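Local coordinates for microbial serine proteinases; subtilisin (PDB 2GKO), which hydrolyses peptide bonds as a subtilisin-type serine endopeptidase from a cold-adapted source, here with a phenylmethanesulfonyl group bound in its active site, at residues A[134-139]-A[250-255]; A[159-164]-A[184-189]; A[30-35]-A[96-101]; A[204-209]-A[246-251]; A[256-261]-A[304-309]. All coordinates share one frame; numbering follows the deposited sequence.

Contact 1 of 5, residues A[134-139]-A[250-255]; sequences VINMSL and MASPHA. With PMS (phenylmethanesulfonic acid), chain G.
The side chains of Asn136 and Ser252 both run anti to their backbone N atoms (chi1 -175° and -172°), and this sends the carboxamide off the strand and the hydroxyl off the helix to meet between the two segments. The distance that is insensitive to how the amide is turned, Asn136 CG to Ser252 OG, is 3.6 Å. Ser138 approaches the same pair from the end of the strand. Its OG stands 3.6 Å from Ser252 CB and equally 3.6 Å from Pro253 CD, so the hydroxyl rests between the two. These are packing distances: the polar partner of Ser138 OG is Ser249 O. That carbonyl lies four residues before Pro253, whose N has no proton to return to the preceding turn, and the helix is kinked there; Ser138, at the inverse gamma turn just after the strand, thus offers this carbonyl a donor that the proline cannot. One turn is tied by a side chain, His254 ND1 donating to Met250 O at 2.8 Å. Toward the active site, the bent chain of Met250 brings its CE to 3.7 Å from C5 of the inhibitor's phenyl ring, while the backbone of Ser138 and Leu139 lines the pocket. Here the parallel sheet of the subtilase fold packs on the helix carrying the nucleophilic serine, the axes of 134-137 and 250-255 approaching to 8.2 Å and nearly antiparallel (171°). The strand lies between strands 29-34 and 161-165, helix 71-80 lends Val75 to Asn136, Ser138 and Pro253, and helix 112-129 packs on Ile135 and Met137.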
# COMPACT_ATOMS: atom_id res chain seq x y z
N VAL A 134 4.51 6.17 6.62
CA VAL A 134 3.41 5.73 5.78
C VAL A 134 3.09 4.30 6.21
O VAL A 134 3.91 3.39 6.03
CB VAL A 134 3.79 5.72 4.28
CG1 VAL A 134 2.58 5.28 3.42
CG2 VAL A 134 4.29 7.09 3.82
N ILE A 135 1.92 4.09 6.78
CA ILE A 135 1.43 2.75 7.02
C ILE A 135 0.84 2.18 5.74
O ILE A 135 0.04 2.83 5.08
CB ILE A 135 0.30 2.72 8.11
CG1 ILE A 135 0.93 2.97 9.48
CG2 ILE A 135 -0.43 1.39 8.08
CD1 ILE A 135 -0.09 3.14 10.64
N ASN A 136 1.20 0.94 5.45
CA ASN A 136 0.52 0.14 4.45
C ASN A 136 -0.22 -1.03 5.11
O ASN A 136 0.41 -1.86 5.76
CB ASN A 136 1.52 -0.41 3.43
CG ASN A 136 0.82 -1.15 2.32
OD1 ASN A 136 0.42 -0.54 1.32
ND2 ASN A 136 0.57 -2.45 2.53
N MET A 137 -1.53 -1.09 4.92
CA MET A 137 -2.36 -2.22 5.36
C MET A 137 -2.99 -2.90 4.16
O MET A 137 -4.04 -2.50 3.66
CB MET A 137 -3.42 -1.80 6.39
CG MET A 137 -2.79 -1.57 7.72
SD MET A 137 -3.97 -1.29 9.01
CE MET A 137 -4.38 0.33 8.72
N SER A 138 -2.32 -3.94 3.70
CA SER A 138 -2.81 -4.76 2.61
C SER A 138 -3.67 -5.87 3.19
O SER A 138 -3.32 -7.05 3.18
CB SER A 138 -1.63 -5.30 1.79
OG SER A 138 -1.10 -4.28 0.98
N LEU A 139 -4.80 -5.44 3.76
CA LEU A 139 -5.67 -6.35 4.47
C LEU A 139 -7.03 -5.70 4.52
O LEU A 139 -7.17 -4.49 4.34
CB LEU A 139 -5.11 -6.67 5.86
CG LEU A 139 -4.84 -5.52 6.82
CD1 LEU A 139 -6.11 -5.14 7.56
CD2 LEU A 139 -3.72 -5.86 7.81
N MET A 250 -1.78 -5.85 -3.49
CA MET A 250 -0.63 -5.56 -4.34
C MET A 250 -0.63 -4.10 -4.80
O MET A 250 0.44 -3.50 -5.00
CB MET A 250 -0.64 -6.48 -5.57
CG MET A 250 -0.21 -7.93 -5.32
SD MET A 250 -1.22 -8.90 -4.12
CE MET A 250 -0.21 -8.75 -2.64
N ALA A 251 -1.81 -3.53 -4.92
CA ALA A 251 -1.99 -2.13 -5.34
C ALA A 251 -1.58 -1.18 -4.25
O ALA A 251 -0.92 -0.18 -4.50
CB ALA A 251 -3.45 -1.90 -5.76
N SER A 252 -2.03 -1.46 -3.03
CA SER A 252 -1.74 -0.62 -1.88
C SER A 252 -0.25 -0.24 -1.77
O SER A 252 0.04 0.94 -1.65
CB SER A 252 -2.28 -1.28 -0.60
OG SER A 252 -2.18 -0.41 0.52
N PRO A 253 0.68 -1.20 -1.78
CA PRO A 253 2.09 -0.82 -1.65
C PRO A 253 2.67 -0.03 -2.81
O PRO A 253 3.63 0.67 -2.59
CB PRO A 253 2.81 -2.15 -1.51
CG PRO A 253 1.90 -3.14 -2.11
CD PRO A 253 0.53 -2.66 -1.79
N HIS A 254 2.11 -0.14 -4.00
CA HIS A 254 2.50 0.77 -5.08
C HIS A 254 2.20 2.22 -4.69
O HIS A 254 3.04 3.11 -4.82
CB HIS A 254 1.76 0.43 -6.35
CG HIS A 254 2.33 -0.74 -7.08
ND1 HIS A 254 1.91 -2.04 -6.86
CD2 HIS A 254 3.25 -0.82 -8.07
CE1 HIS A 254 2.54 -2.85 -7.68
NE2 HIS A 254 3.38 -2.14 -8.41
N ALA A 255 1.00 2.45 -4.16
CA ALA A 255 0.63 3.76 -3.65
C ALA A 255 1.43 4.17 -2.43
O ALA A 255 1.79 5.33 -2.31
CB ALA A 255 -0.83 3.78 -3.32
C PMS G . -5.08 -9.59 0.73
S PMS G . -5.37 -8.07 0.06
C1 PMS G . -4.11 -10.44 -0.08
C2 PMS G . -4.57 -11.30 -1.08
C3 PMS G . -3.68 -12.10 -1.80
C4 PMS G . -2.33 -12.06 -1.49
C5 PMS G . -1.86 -11.23 -0.48
C6 PMS G . -2.76 -10.43 0.23
O2S PMS G . -6.43 -7.47 0.84
O1S PMS G . -5.58 -8.29 -1.36

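Contact 2 of 5, residues A[159-164]-A[184-189]. With NA (sodium ion), chain F.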
# COMPACT_ATOMS: atom_id res chain seq x y z
N GLY A 159 -0.01 12.27 12.52
CA GLY A 159 0.67 12.66 11.30
C GLY A 159 1.06 11.51 10.38
O GLY A 159 1.76 11.72 9.39
N VAL A 160 0.62 10.30 10.72
CA VAL A 160 0.91 9.11 9.93
C VAL A 160 -0.04 9.07 8.73
O VAL A 160 -1.24 9.36 8.87
CB VAL A 160 0.78 7.82 10.78
CG1 VAL A 160 0.99 6.56 9.95
CG2 VAL A 160 1.74 7.86 11.95
N LEU A 161 0.49 8.78 7.55
CA LEU A 161 -0.32 8.55 6.36
C LEU A 161 -0.66 7.06 6.29
O LEU A 161 0.23 6.22 6.39
CB LEU A 161 0.41 8.97 5.11
CG LEU A 161 -0.36 8.83 3.80
CD1 LEU A 161 -1.62 9.68 3.78
CD2 LEU A 161 0.53 9.23 2.67
N ILE A 162 -1.93 6.73 6.15
CA ILE A 162 -2.38 5.34 6.12
C ILE A 162 -2.92 4.97 4.74
O ILE A 162 -3.86 5.58 4.26
CB ILE A 162 -3.45 5.08 7.19
CG1 ILE A 162 -2.88 5.32 8.60
CG2 ILE A 162 -3.96 3.66 7.07
CD1 ILE A 162 -3.33 6.56 9.26
N ILE A 163 -2.30 3.99 4.11
CA ILE A 163 -2.70 3.46 2.81
C ILE A 163 -3.19 2.04 3.02
O ILE A 163 -2.59 1.29 3.76
CB ILE A 163 -1.50 3.45 1.81
CG1 ILE A 163 -0.72 4.78 1.82
CG2 ILE A 163 -1.97 3.07 0.39
CD1 ILE A 163 -1.51 5.96 1.43
N ALA A 164 -4.31 1.69 2.38
CA ALA A 164 -4.88 0.36 2.53
C ALA A 164 -5.48 -0.17 1.24
O ALA A 164 -5.96 0.58 0.41
CB ALA A 164 -5.94 0.37 3.61
N ASN A 184 -9.99 8.22 7.21
CA ASN A 184 -8.57 8.50 7.40
C ASN A 184 -7.64 7.42 6.85
O ASN A 184 -6.46 7.41 7.19
CB ASN A 184 -8.28 8.76 8.89
CG ASN A 184 -8.87 10.08 9.36
OD1 ASN A 184 -8.98 11.03 8.58
ND2 ASN A 184 -9.26 10.15 10.63
N ALA A 185 -8.16 6.57 5.96
CA ALA A 185 -7.33 5.62 5.20
C ALA A 185 -7.51 5.84 3.70
O ALA A 185 -8.59 6.10 3.25
CB ALA A 185 -7.69 4.20 5.56
N VAL A 186 -6.42 5.76 2.94
CA VAL A 186 -6.47 5.85 1.50
C VAL A 186 -6.75 4.47 0.93
O VAL A 186 -5.87 3.60 0.96
CB VAL A 186 -5.14 6.40 0.94
CG1 VAL A 186 -5.11 6.37 -0.57
CG2 VAL A 186 -4.86 7.78 1.45
N ALA A 187 -7.96 4.26 0.42
CA ALA A 187 -8.33 2.98 -0.17
C ALA A 187 -7.84 2.93 -1.60
O ALA A 187 -8.20 3.77 -2.41
CB ALA A 187 -9.83 2.77 -0.14
N VAL A 188 -7.05 1.90 -1.91
CA VAL A 188 -6.45 1.73 -3.21
C VAL A 188 -7.08 0.57 -3.99
O VAL A 188 -7.09 -0.60 -3.54
CB VAL A 188 -4.94 1.49 -3.07
CG1 VAL A 188 -4.28 1.44 -4.47
CG2 VAL A 188 -4.31 2.57 -2.22
N ALA A 189 -7.62 0.89 -5.16
CA ALA A 189 -8.15 -0.10 -6.11
C ALA A 189 -7.05 -0.70 -6.95
O ALA A 189 -5.98 -0.09 -7.13
CB ALA A 189 -9.18 0.53 -7.03
NA NA F . -10.78 5.47 2.92
O HOH W 1 -4.37 8.11 5.46
O HOH W 2 -10.25 6.11 0.71
O HOH W 3 -12.99 5.97 2.25
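Strands 161-164 and 186-189 run parallel, 30° between their directions and 4.8 Å between their axes at closest, joined by Val186 N to Ile162 O (2.9 Å), Ala164 N to Val186 O (2.8 Å) and Val188 N to Ala164 O (2.9 Å). On the face bearing Ile163 and Val186 the two side chains lie alongside each other. Chi1 of -47° sets Ile163 CG1 beside its backbone N, from where CD1 reaches Val186 CB at 3.7 Å; the other branch, CG2, meets Val188 CG2 at 3.5 Å. An alanine in place of Ile163 would lack both branches and is likely to leave a gap beside Val186 and Val188, and under Ser252 of helix 248-265, which packs on this face. The pair belongs to the central parallel sheet of the subtilase fold, and its crossover is a loop without helix. That loop carries a sodium site: Ala185 O binds the ion at 2.3 Å, and Gly180 O and Leu182 O bind it too. A sodium-bound water accepts from Ala187 N. Where the strands part, near their start, another water accepts a hydrogen bond from Ile162 N and donates one to Asn184 O (2.8 Å), bridging the two backbones.

Contact 3 of 5, residues A[30-35]-A[96-101]. With CA (calcium ion), chain B.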
# COMPACT_ATOMS: atom_id res chain seq x y z
N ILE A 30 8.16 3.28 5.64
CA ILE A 30 6.96 2.55 5.26
C ILE A 30 6.79 1.39 6.23
O ILE A 30 7.59 0.46 6.28
CB ILE A 30 7.02 2.06 3.78
CG1 ILE A 30 7.23 3.25 2.82
CG2 ILE A 30 5.72 1.35 3.42
CD1 ILE A 30 7.37 2.85 1.36
N ALA A 31 5.71 1.47 7.01
CA ALA A 31 5.35 0.45 7.94
C ALA A 31 4.38 -0.53 7.28
O ALA A 31 3.21 -0.21 7.06
CB ALA A 31 4.74 1.07 9.22
N VAL A 32 4.89 -1.70 6.97
CA VAL A 32 4.12 -2.73 6.34
C VAL A 32 3.57 -3.61 7.43
O VAL A 32 4.29 -4.40 8.07
CB VAL A 32 4.99 -3.53 5.34
CG1 VAL A 32 4.20 -4.67 4.77
CG2 VAL A 32 5.49 -2.59 4.21
N LEU A 33 2.26 -3.47 7.66
CA LEU A 33 1.54 -4.21 8.69
C LEU A 33 0.92 -5.39 8.01
O LEU A 33 -0.02 -5.26 7.23
CB LEU A 33 0.49 -3.32 9.36
CG LEU A 33 1.01 -2.41 10.48
CD1 LEU A 33 2.13 -1.47 10.04
CD2 LEU A 33 -0.19 -1.61 11.01
N ASP A 34 1.46 -6.57 8.25
CA ASP A 34 1.15 -7.71 7.38
C ASP A 34 1.62 -9.02 8.02
O ASP A 34 1.75 -9.08 9.24
CB ASP A 34 1.78 -7.45 5.98
CG ASP A 34 0.97 -8.04 4.85
OD1 ASP A 34 0.74 -9.30 4.85
OD2 ASP A 34 0.56 -7.35 3.90
N THR A 35 1.92 -10.06 7.23
CA THR A 35 2.31 -11.37 7.73
C THR A 35 3.76 -11.43 8.17
O THR A 35 4.23 -12.50 8.51
CB THR A 35 2.09 -12.44 6.66
OG1 THR A 35 2.88 -12.17 5.49
CG2 THR A 35 0.65 -12.45 6.19
N ALA A 96 13.38 4.18 0.67
CA ALA A 96 12.59 4.22 1.91
C ALA A 96 13.09 3.22 2.97
O ALA A 96 13.81 2.26 2.68
CB ALA A 96 11.12 4.01 1.60
N ASP A 97 12.70 3.48 4.21
CA ASP A 97 13.06 2.62 5.33
C ASP A 97 11.89 1.70 5.60
O ASP A 97 10.77 2.18 5.75
CB ASP A 97 13.30 3.45 6.57
CG ASP A 97 14.41 4.48 6.44
OD1 ASP A 97 15.25 4.38 5.51
OD2 ASP A 97 14.52 5.41 7.26
N LEU A 98 12.14 0.41 5.70
CA LEU A 98 11.08 -0.56 5.98
C LEU A 98 10.92 -0.79 7.47
O LEU A 98 11.88 -1.12 8.16
CB LEU A 98 11.39 -1.91 5.30
CG LEU A 98 10.45 -3.07 5.58
CD1 LEU A 98 9.02 -2.73 5.13
CD2 LEU A 98 11.00 -4.30 4.91
N TRP A 99 9.68 -0.63 7.95
CA TRP A 99 9.28 -1.07 9.29
C TRP A 99 8.35 -2.24 9.09
O TRP A 99 7.20 -2.06 8.67
CB TRP A 99 8.55 0.03 10.06
CG TRP A 99 9.36 1.21 10.39
CD1 TRP A 99 10.65 1.49 9.98
CD2 TRP A 99 8.95 2.33 11.18
NE1 TRP A 99 11.05 2.70 10.49
CE2 TRP A 99 10.03 3.24 11.22
CE3 TRP A 99 7.77 2.65 11.86
CZ2 TRP A 99 9.96 4.46 11.92
CZ3 TRP A 99 7.70 3.85 12.55
CH2 TRP A 99 8.79 4.72 12.59
N ALA A 100 8.87 -3.43 9.31
CA ALA A 100 8.16 -4.68 9.08
C ALA A 100 7.46 -5.01 10.39
O ALA A 100 8.12 -5.43 11.35
CB ALA A 100 9.13 -5.80 8.65
N TYR A 101 6.15 -4.78 10.44
CA TYR A 101 5.33 -5.04 11.64
C TYR A 101 4.43 -6.25 11.35
O TYR A 101 3.51 -6.17 10.51
CB TYR A 101 4.48 -3.81 11.97
CG TYR A 101 5.20 -2.66 12.62
CD1 TYR A 101 6.60 -2.59 12.71
CD2 TYR A 101 4.47 -1.59 13.16
CE1 TYR A 101 7.25 -1.48 13.30
CE2 TYR A 101 5.08 -0.51 13.77
CZ TYR A 101 6.48 -0.45 13.84
OH TYR A 101 7.05 0.66 14.43
CA CA B . 13.82 5.74 9.28
O HOH W 4 15.89 6.41 10.03
O HOH W 5 13.11 6.33 11.41
O HOH W 6 13.53 7.83 8.78
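Five backbone hydrogen bonds make the tight part of the contact, from Ile30 N to Asp97 O (2.8 Å) at one end to Asp34 N to Tyr101 O (3.1 Å) at the other, and hold Ala31 opposite Trp99 and Leu33 opposite Tyr101. On one face Val32 CG2 meets Leu98 CD1 at 3.7 Å; with CG anti to its backbone N (chi1 175°), the end of Leu98 comes over to the valine. On the reverse face Leu33 and Tyr101 lie side by side, CD1 of the leucine 3.8 Å from CB of the tyrosine, with helix 112-129 beyond. Two parallel neighbours of the central sheet are fixed in register, and strand 29-34 ends at Asp34, which with Thr35 after it begins the Asp-Thr-Gly motif that holds the triad aspartate in subtilases; Asp34 OD1 accepts from Thr35 N at 2.8 Å and its side chain touches His71. The looser, watery side is at the start of 96-101. There partly exposed Asp97 turns its carboxylate from the partner strand and binds calcium through OD2 at 2.2 Å, three waters sharing the metal with Asn29 and Glu49. Trp99 NE1 donates to Glu49 OE1, a second-shell link to that ligand.

Contact 4 of 5, residues A[204-209]-A[246-251]; sequences DFSSRG and SGTSMA. With PMS (phenylmethanesulfonic acid), chain G.
The ring of Phe205 meets residues 246-248 chiefly through one end: Thr248 N lies at its edge, near the ring plane, 3.5 Å from CE1, whereas Gly247 CA and Ser246 CB approach obliquely, Gly247 CA at 3.6 Å from CE1. The other flat group, the guanidinium of Arg208, bonds to its own loop through NH1, while NH2 reaches Asn291 O: NH1 donates to Ser206 O at 2.7 Å, with the acceptor only 6° out of the guanidinium plane, and also to Ala203 O, so the arginine ties together two carbonyls on either side of Phe205. Chi1 of 70° places the phenylalanine CG between its backbone N and carbonyl carbon, which swings the ring over to the segment holding the nucleophile. Beside it Ser206 OG is 3.4 Å from Thr248 CG2, a packing contact, since that hydroxyl is hydrogen-bonded to Ala190 N; Thr248 OG1 is held by Asn168 OD1 and Gly167 N. With an alanine at Phe205 the ring would be gone, and the backbone of Gly247 and Thr248 would probably lose its packing on this side and become freer to shift. That backbone matters because the next residue, Ser249, is sulfonylated: OG is bonded to S of the inhibitor at 1.7 Å, and Ser249 N donates to O1S at 2.9 Å. Asn168 ND2 is hydrogen-bonded to the same group, an arrangement consistent with the oxyanion hole of subtilisins. The loop 204-209 lies against strand 186-192, where Ala190 touches both Phe205 and Thr248, and residues 248-251 open helix 248-265.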
# COMPACT_ATOMS: atom_id res chain seq x y z
N ASP A 204 -11.82 -6.58 -12.19
CA ASP A 204 -13.17 -6.93 -11.73
C ASP A 204 -13.20 -7.26 -10.23
O ASP A 204 -14.16 -6.93 -9.57
CB ASP A 204 -13.73 -8.13 -12.49
CG ASP A 204 -13.97 -7.87 -13.96
OD1 ASP A 204 -13.82 -6.72 -14.43
OD2 ASP A 204 -14.33 -8.81 -14.70
N PHE A 205 -12.15 -7.89 -9.70
CA PHE A 205 -12.16 -8.26 -8.27
C PHE A 205 -12.07 -7.10 -7.30
O PHE A 205 -12.38 -7.24 -6.13
CB PHE A 205 -11.06 -9.30 -7.95
CG PHE A 205 -9.66 -8.76 -8.01
CD1 PHE A 205 -9.17 -7.95 -6.98
CD2 PHE A 205 -8.83 -9.05 -9.07
CE1 PHE A 205 -7.88 -7.42 -7.03
CE2 PHE A 205 -7.51 -8.53 -9.12
CZ PHE A 205 -7.06 -7.72 -8.10
N SER A 206 -11.62 -5.95 -7.77
CA SER A 206 -11.34 -4.85 -6.88
C SER A 206 -12.64 -4.30 -6.26
O SER A 206 -13.61 -4.08 -6.98
CB SER A 206 -10.60 -3.77 -7.68
OG SER A 206 -10.09 -2.75 -6.85
N SER A 207 -12.66 -4.11 -4.95
CA SER A 207 -13.86 -3.64 -4.26
C SER A 207 -14.20 -2.22 -4.70
O SER A 207 -13.32 -1.35 -4.80
CB SER A 207 -13.67 -3.68 -2.75
OG SER A 207 -13.67 -5.02 -2.27
N ARG A 208 -15.48 -2.01 -4.94
CA ARG A 208 -16.01 -0.70 -5.36
C ARG A 208 -16.55 0.10 -4.19
O ARG A 208 -17.06 -0.43 -3.21
CB ARG A 208 -17.15 -0.89 -6.38
CG ARG A 208 -16.71 -0.90 -7.80
CD ARG A 208 -15.72 -2.00 -8.18
NE ARG A 208 -15.45 -1.96 -9.61
CZ ARG A 208 -14.57 -2.71 -10.26
NH1 ARG A 208 -13.84 -3.62 -9.64
NH2 ARG A 208 -14.42 -2.57 -11.57
N GLY A 209 -16.45 1.42 -4.30
CA GLY A 209 -17.06 2.29 -3.32
C GLY A 209 -18.57 2.38 -3.52
O GLY A 209 -19.15 1.65 -4.35
N SER A 246 -2.16 -11.52 -7.42
CA SER A 246 -3.09 -10.43 -7.69
C SER A 246 -3.92 -10.11 -6.46
O SER A 246 -4.38 -11.01 -5.79
CB SER A 246 -4.08 -10.83 -8.78
OG SER A 246 -3.42 -11.19 -9.96
N GLY A 247 -4.15 -8.83 -6.23
CA GLY A 247 -5.01 -8.39 -5.15
C GLY A 247 -4.93 -6.90 -4.97
O GLY A 247 -3.96 -6.27 -5.39
N THR A 248 -5.92 -6.31 -4.32
CA THR A 248 -5.77 -4.90 -3.94
C THR A 248 -4.63 -4.77 -2.91
O THR A 248 -4.09 -3.70 -2.74
CB THR A 248 -7.07 -4.28 -3.39
OG1 THR A 248 -7.62 -5.09 -2.34
CG2 THR A 248 -8.12 -4.17 -4.48
N SER A 249 -4.26 -5.88 -2.28
CA SER A 249 -3.06 -5.95 -1.43
C SER A 249 -1.80 -5.59 -2.17
O SER A 249 -0.84 -5.16 -1.54
CB SER A 249 -2.87 -7.36 -0.88
OG SER A 249 -3.75 -7.56 0.21
N MET A 250 -1.78 -5.85 -3.49
CA MET A 250 -0.63 -5.56 -4.34
C MET A 250 -0.63 -4.10 -4.80
O MET A 250 0.44 -3.50 -5.00
CB MET A 250 -0.64 -6.48 -5.57
CG MET A 250 -0.21 -7.93 -5.32
SD MET A 250 -1.22 -8.90 -4.12
CE MET A 250 -0.21 -8.75 -2.64
N ALA A 251 -1.81 -3.53 -4.92
CA ALA A 251 -1.99 -2.13 -5.34
C ALA A 251 -1.58 -1.18 -4.25
O ALA A 251 -0.92 -0.18 -4.50
CB ALA A 251 -3.45 -1.90 -5.76
C PMS G . -5.08 -9.59 0.73
S PMS G . -5.37 -8.07 0.06
C1 PMS G . -4.11 -10.44 -0.08
C2 PMS G . -4.57 -11.30 -1.08
C3 PMS G . -3.68 -12.10 -1.80
C4 PMS G . -2.33 -12.06 -1.49
C5 PMS G . -1.86 -11.23 -0.48
C6 PMS G . -2.76 -10.43 0.23
O2S PMS G . -6.43 -7.47 0.84
O1S PMS G . -5.58 -8.29 -1.36

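Contact 5 of 5, residues A[256-261]-A[304-309]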
# COMPACT_ATOMS: atom_id res chain seq x y z
N ALA A 256 1.72 3.25 -1.51
CA ALA A 256 2.46 3.61 -0.29
C ALA A 256 3.88 4.02 -0.67
O ALA A 256 4.42 4.97 -0.12
CB ALA A 256 2.50 2.45 0.68
N GLY A 257 4.47 3.28 -1.59
CA GLY A 257 5.78 3.61 -2.16
C GLY A 257 5.78 4.96 -2.86
O GLY A 257 6.68 5.79 -2.64
N LEU A 258 4.76 5.22 -3.66
CA LEU A 258 4.65 6.52 -4.31
C LEU A 258 4.53 7.63 -3.28
O LEU A 258 5.19 8.68 -3.42
CB LEU A 258 3.47 6.58 -5.27
CG LEU A 258 3.37 7.88 -6.06
CD1 LEU A 258 4.67 8.10 -6.87
CD2 LEU A 258 2.13 7.88 -6.95
N ALA A 259 3.72 7.42 -2.24
CA ALA A 259 3.57 8.40 -1.17
C ALA A 259 4.91 8.71 -0.53
O ALA A 259 5.23 9.87 -0.27
CB ALA A 259 2.58 7.89 -0.11
N ALA A 260 5.72 7.68 -0.30
CA ALA A 260 7.04 7.86 0.31
C ALA A 260 8.00 8.62 -0.60
O ALA A 260 8.75 9.47 -0.15
CB ALA A 260 7.63 6.53 0.69
N LYS A 261 7.95 8.30 -1.89
CA LYS A 261 8.74 8.98 -2.91
C LYS A 261 8.38 10.47 -2.95
O LYS A 261 9.27 11.35 -3.04
CB LYS A 261 8.48 8.32 -4.26
CG LYS A 261 9.39 8.75 -5.39
CD LYS A 261 9.18 7.90 -6.63
CE LYS A 261 9.87 8.50 -7.86
NZ LYS A 261 11.34 8.47 -7.76
N GLY A 304 -8.45 8.41 -9.73
CA GLY A 304 -7.60 7.96 -10.81
C GLY A 304 -6.34 7.26 -10.35
O GLY A 304 -6.28 6.71 -9.25
N PHE A 305 -5.31 7.31 -11.19
CA PHE A 305 -4.08 6.56 -11.02
C PHE A 305 -2.93 7.55 -10.80
O PHE A 305 -2.40 8.14 -11.77
CB PHE A 305 -3.86 5.72 -12.30
CG PHE A 305 -2.60 4.87 -12.32
CD1 PHE A 305 -2.24 4.19 -13.48
CD2 PHE A 305 -1.79 4.72 -11.21
CE1 PHE A 305 -1.11 3.41 -13.54
CE2 PHE A 305 -0.65 3.93 -11.27
CZ PHE A 305 -0.32 3.28 -12.40
N ALA A 306 -2.56 7.77 -9.53
CA ALA A 306 -1.42 8.63 -9.22
C ALA A 306 -0.13 7.97 -9.69
O ALA A 306 0.12 6.80 -9.42
CB ALA A 306 -1.36 8.95 -7.75
N LYS A 307 0.69 8.74 -10.41
CA LYS A 307 1.94 8.30 -10.96
C LYS A 307 3.11 9.21 -10.54
O LYS A 307 2.91 10.27 -9.96
CB LYS A 307 1.84 8.30 -12.49
CG LYS A 307 0.83 7.32 -13.09
CD LYS A 307 0.93 7.30 -14.60
CE LYS A 307 -0.33 6.77 -15.27
NZ LYS A 307 -0.18 6.76 -16.77
N VAL A 308 4.30 8.76 -10.88
CA VAL A 308 5.53 9.53 -10.70
C VAL A 308 5.55 10.73 -11.65
O VAL A 308 5.98 11.81 -11.27
CB VAL A 308 6.74 8.63 -10.97
CG1 VAL A 308 8.05 9.42 -11.03
CG2 VAL A 308 6.83 7.54 -9.90
N GLN A 309 5.10 10.51 -12.88
CA GLN A 309 5.22 11.53 -13.94
C GLN A 309 4.08 11.38 -14.95
O GLN A 309 3.52 10.29 -15.11
CB GLN A 309 6.61 11.44 -14.62
CG GLN A 309 6.69 10.53 -15.87
CD GLN A 309 8.12 10.17 -16.33
OE1 GLN A 309 8.31 9.21 -17.11
NE2 GLN A 309 9.11 10.95 -15.91
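Lys261 NZ is bound to Ser23 O and, weakly, to Tyr14 OH, two partners of the ammonium near the start of the chain, while the hydrocarbon part of the lysine meets the C-terminal tail. Its chain is extended as far as CE and bends only at chi4 (68°), which turns NZ aside and leaves CE against Val308, 3.8 Å from CG1. The two side chains cross at about a right angle, the valine methyls straddling the lysine methylene. One turn earlier in the helix, Leu258 meets the tail with both its branches. CD2 points to the backbone of the tail, 3.4 Å from Ala306 O and 3.7 Å from Ala306 CB; CD1 goes to Val308 CG2 at 3.8 Å. The leucine CG stands anti to its backbone N (chi1 -175°), and from there the fork opens along the tail to span Ala306 to Val308. No hydrogen bond joins the two segments, so the contact is held by apolar packing. Polar support for the tail comes from outside: Lys307 O accepts from Arg281 NH2, Phe305 O accepts from Asn285 ND2, and Val308 shares a backbone bond with Ile13. Within the tail, Lys307 CG sits over the centre of the Phe305 ring, 4.0 Å above its plane. Ile13 and Leu278 also touch Leu258, coming from helices 8-14 and 271-283. The arrangement is plain packing of the last residues of the chain, in irregular form, on the central helix 248-265, the helix that in subtilases carries the nucleophilic serine at its N-terminal end.

Contacts 1, 2 and 3 share the central sheet: Ala31 N approaches Val134 O at 2.8 Å and Ile135 N approaches Leu161 O at 2.8 Å, so strand 133-137 lies between the pairs of contacts 2 and 3. Contacts 4, 1 and 5 follow one another along helix 248-265. Contacts 1 and 4 both touch the inhibitor and are joined to each other by Ser138 OG to Ser249 O (2.7 Å); the nearest atoms of the Asp34 side chain of contact 3 and the inhibitor are about 6 Å apart. Contact 5 has its centre about 17 Å from those of contacts 3 and 4 but about 11 Å from that of contact 1, and Ile30 CD1 touches Ala260 CB at 3.7 Å.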